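Local coordinates for flagellar brake protein YcgR (Escherichia coli K-12, PDB 5Y6H), which acts as a flagellar brake that, when bound to cyclic di-GMP, engages parts of the flagellar motor and slows swimming and swarming, at residues K42-T47 with V52-S57. Sequence-based numbering, arbitrary orientation.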
ATOM      1  N   LYS A  42       2.553  -0.153   7.068  1.00 18.58           N
ATOM      2  CA  LYS A  42       3.892   0.094   6.573  1.00 20.24           C
ATOM      3  C   LYS A  42       4.277  -0.973   5.532  1.00 15.78           C
ATOM      4  O   LYS A  42       3.868  -2.090   5.643  1.00 17.23           O
ATOM      5  CB  LYS A  42       4.883   0.091   7.726  1.00 29.45           C
ATOM      6  CG  LYS A  42       6.224   0.675   7.379  1.00 38.61           C
ATOM      7  CD  LYS A  42       7.214   0.496   8.503  1.00 48.65           C
ATOM      8  CE  LYS A  42       6.858   1.348   9.715  1.00 59.36           C
ATOM      9  NZ  LYS A  42       6.639   2.821   9.530  1.00 63.43           N
ATOM     10  N   LEU A  43       5.045  -0.586   4.522  1.00 16.43           N
ATOM     11  CA  LEU A  43       5.473  -1.533   3.494  1.00 16.46           C
ATOM     12  C   LEU A  43       6.684  -2.296   4.021  1.00 21.09           C
ATOM     13  O   LEU A  43       7.808  -1.785   4.024  1.00 18.72           O
ATOM     14  CB  LEU A  43       5.778  -0.813   2.184  1.00 16.32           C
ATOM     15  CG  LEU A  43       6.204  -1.669   0.987  1.00 18.32           C
ATOM     16  CD1 LEU A  43       5.129  -2.686   0.620  1.00 16.82           C
ATOM     17  CD2 LEU A  43       6.544  -0.779  -0.210  1.00 17.16           C
ATOM     18  N   LEU A  44       6.448  -3.535   4.462  1.00 20.29           N
ATOM     19  CA  LEU A  44       7.485  -4.330   5.112  1.00 18.35           C
ATOM     20  C   LEU A  44       8.441  -4.956   4.107  1.00 19.51           C
ATOM     21  O   LEU A  44       9.642  -5.073   4.375  1.00 20.32           O
ATOM     22  CB  LEU A  44       6.844  -5.427   5.962  1.00 16.39           C
ATOM     23  CG  LEU A  44       6.063  -4.956   7.191  1.00 22.34           C
ATOM     24  CD1 LEU A  44       5.424  -6.134   7.904  1.00 24.42           C
ATOM     25  CD2 LEU A  44       6.965  -4.184   8.138  1.00 24.98           C
ATOM     26  N   ALA A  45       7.926  -5.380   2.956  1.00 20.80           N
ATOM     27  CA  ALA A  45       8.737  -6.088   1.981  1.00 25.02           C
ATOM     28  C   ALA A  45       8.160  -5.863   0.593  1.00 19.40           C
ATOM     29  O   ALA A  45       6.957  -5.625   0.434  1.00 17.94           O
ATOM     30  CB  ALA A  45       8.801  -7.585   2.300  1.00 29.68           C
ATOM     31  N   ILE A  46       9.030  -5.946  -0.412  1.00 21.00           N
ATOM     32  CA  ILE A  46       8.648  -5.685  -1.795  1.00 24.02           C
ATOM     33  C   ILE A  46       9.425  -6.621  -2.716  1.00 23.43           C
ATOM     34  O   ILE A  46      10.633  -6.821  -2.540  1.00 21.12           O
ATOM     35  CB  ILE A  46       8.877  -4.205  -2.177  1.00 19.71           C
ATOM     36  CG1 ILE A  46       8.435  -3.938  -3.618  1.00 19.61           C
ATOM     37  CG2 ILE A  46      10.332  -3.788  -1.946  1.00 19.79           C
ATOM     38  CD1 ILE A  46       6.933  -4.063  -3.826  1.00 26.11           C
ATOM     39  N   THR A  47       8.715  -7.229  -3.673  1.00 18.44           N
ATOM     40  CA  THR A  47       9.304  -7.971  -4.783  1.00 20.21           C
ATOM     41  C   THR A  47       8.555  -7.557  -6.045  1.00 16.31           C
ATOM     42  O   THR A  47       7.525  -6.878  -5.944  1.00 18.75           O
ATOM     43  CB  THR A  47       9.217  -9.490  -4.573  1.00 17.19           C
ATOM     44  OG1 THR A  47       7.906  -9.951  -4.923  1.00 19.58           O
ATOM     45  CG2 THR A  47       9.534  -9.884  -3.132  1.00 19.41           C
ATOM     46  N   VAL A  52       4.217  -6.842   0.977  1.00 14.86           N
ATOM     47  CA  VAL A  52       3.892  -7.303   2.325  1.00 16.15           C
ATOM     48  C   VAL A  52       3.649  -6.074   3.187  1.00 18.63           C
ATOM     49  O   VAL A  52       4.526  -5.209   3.298  1.00 16.48           O
ATOM     50  CB  VAL A  52       5.007  -8.180   2.914  1.00 22.59           C
ATOM     51  CG1 VAL A  52       4.579  -8.744   4.259  1.00 22.47           C
ATOM     52  CG2 VAL A  52       5.365  -9.302   1.954  1.00 23.96           C
ATOM     53  N   LEU A  53       2.466  -5.995   3.800  1.00 15.98           N
ATOM     54  CA  LEU A  53       2.043  -4.828   4.565  1.00 16.24           C
ATOM     55  C   LEU A  53       1.794  -5.205   6.021  1.00 17.66           C
ATOM     56  O   LEU A  53       1.246  -6.272   6.311  1.00 21.91           O
ATOM     57  CB  LEU A  53       0.767  -4.213   3.970  1.00 14.35           C
ATOM     58  CG  LEU A  53       0.793  -3.906   2.470  1.00 15.13           C
ATOM     59  CD1 LEU A  53      -0.601  -3.589   1.951  1.00 21.42           C
ATOM     60  CD2 LEU A  53       1.747  -2.753   2.171  1.00 23.50           C
ATOM     61  N   ASP A  54       2.180  -4.314   6.934  1.00 17.81           N
ATOM     62  CA  ASP A  54       1.986  -4.558   8.358  1.00 18.33           C
ATOM     63  C   ASP A  54       0.504  -4.534   8.728  1.00 18.41           C
ATOM     64  O   ASP A  54      -0.292  -3.778   8.162  1.00 17.67           O
ATOM     65  CB  ASP A  54       2.741  -3.509   9.182  1.00 20.72           C
ATOM     66  CG  ASP A  54       3.020  -3.962  10.607  1.00 29.27           C
ATOM     67  OD1 ASP A  54       2.850  -5.163  10.906  1.00 28.15           O
ATOM     68  OD2 ASP A  54       3.409  -3.110  11.437  1.00 28.17           O
ATOM     69  N   PHE A  55       0.137  -5.379   9.692  1.00 20.52           N
ATOM     70  CA  PHE A  55      -1.183  -5.293  10.304  1.00 19.10           C
ATOM     71  C   PHE A  55      -1.327  -3.978  11.061  1.00 23.24           C
ATOM     72  O   PHE A  55      -0.344  -3.387  11.518  1.00 21.12           O
ATOM     73  CB  PHE A  55      -1.404  -6.457  11.278  1.00 20.20           C
ATOM     74  CG  PHE A  55      -2.167  -7.621  10.698  1.00 23.69           C
ATOM     75  CD1 PHE A  55      -2.892  -8.463  11.532  1.00 21.05           C
ATOM     76  CD2 PHE A  55      -2.149  -7.887   9.336  1.00 23.70           C
ATOM     77  CE1 PHE A  55      -3.598  -9.542  11.023  1.00 18.77           C
ATOM     78  CE2 PHE A  55      -2.851  -8.969   8.815  1.00 22.19           C
ATOM     79  CZ  PHE A  55      -3.576  -9.798   9.661  1.00 21.83           C
ATOM     80  N   GLY A  56      -2.572  -3.516  11.194  1.00 22.27           N
ATOM     81  CA  GLY A  56      -2.865  -2.441  12.117  1.00 22.05           C
ATOM     82  C   GLY A  56      -2.920  -2.943  13.549  1.00 22.15           C
ATOM     83  O   GLY A  56      -2.925  -4.142  13.822  1.00 22.64           O
ATOM     84  N   SER A  57      -2.962  -1.996  14.488  1.00 23.29           N
ATOM     85  CA  SER A  57      -2.948  -2.362  15.899  1.00 25.15           C
ATOM     86  C   SER A  57      -4.286  -2.900  16.398  1.00 26.75           C
ATOM     87  O   SER A  57      -4.304  -3.631  17.394  1.00 29.25           O
ATOM     88  CB  SER A  57      -2.527  -1.162  16.751  1.00 35.61           C
ATOM     89  OG  SER A  57      -3.406  -0.066  16.567  1.00 40.63           O
TER
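A classic beta bulge interrupts the antiparallel hairpin of strands 37-47 and 50-54: two residues of the first strand, Leu44 and Ala45, stand opposite the single residue Val52. This extra residue shifts the register by one between the Leu43-Leu53 and Ala45-Val52 pairs. The hairpin belongs to the antiparallel sheet of the N-terminal PilZN domain, the part of YcgR involved in FliG binding. Val52 O takes two N-H groups at the bulge. Leu44 N donates to Val52 O over a short 2.8 Å, but the N-H...O angle is bent to 143°. Ala45 N adds a weak bond to the same Val52 O at 3.4 Å. The carbonyl is thus gripped by a lopsided fork, one arm short and bent, the other long. Val52 N returns a nearly straight bond to Ala45 O at 3.0 Å. Beyond the bulge, Asp54 N donates to Lys42 O at 3.1 Å.

The two pairs put their side chains on opposite faces of the sheet. Ala45 CB packs on CB and CG2 of Val52, and Tyr94 of strand 90-94 touches both residues. On the other face, Leu43 and Leu53 meet through single methyl groups, CD1 of Leu43 and CD2 of Leu53, and both side chains also touch Leu30. Leu44 sits in the bulge with its CB directed toward strand 50-54. Its CG lies beside its own backbone N (chi1 -68°), which carries the isobutyl group along to Asp54. With an alanine here, the packing of CG and CD1 against Asp54 is likely to be lost and a gap opened beside that residue. The branch that reaches Asp54 is CD1 of Leu44, and this methyl lies 3.8 Å from Asp54 CA and 4.0 Å from Asp54 CB.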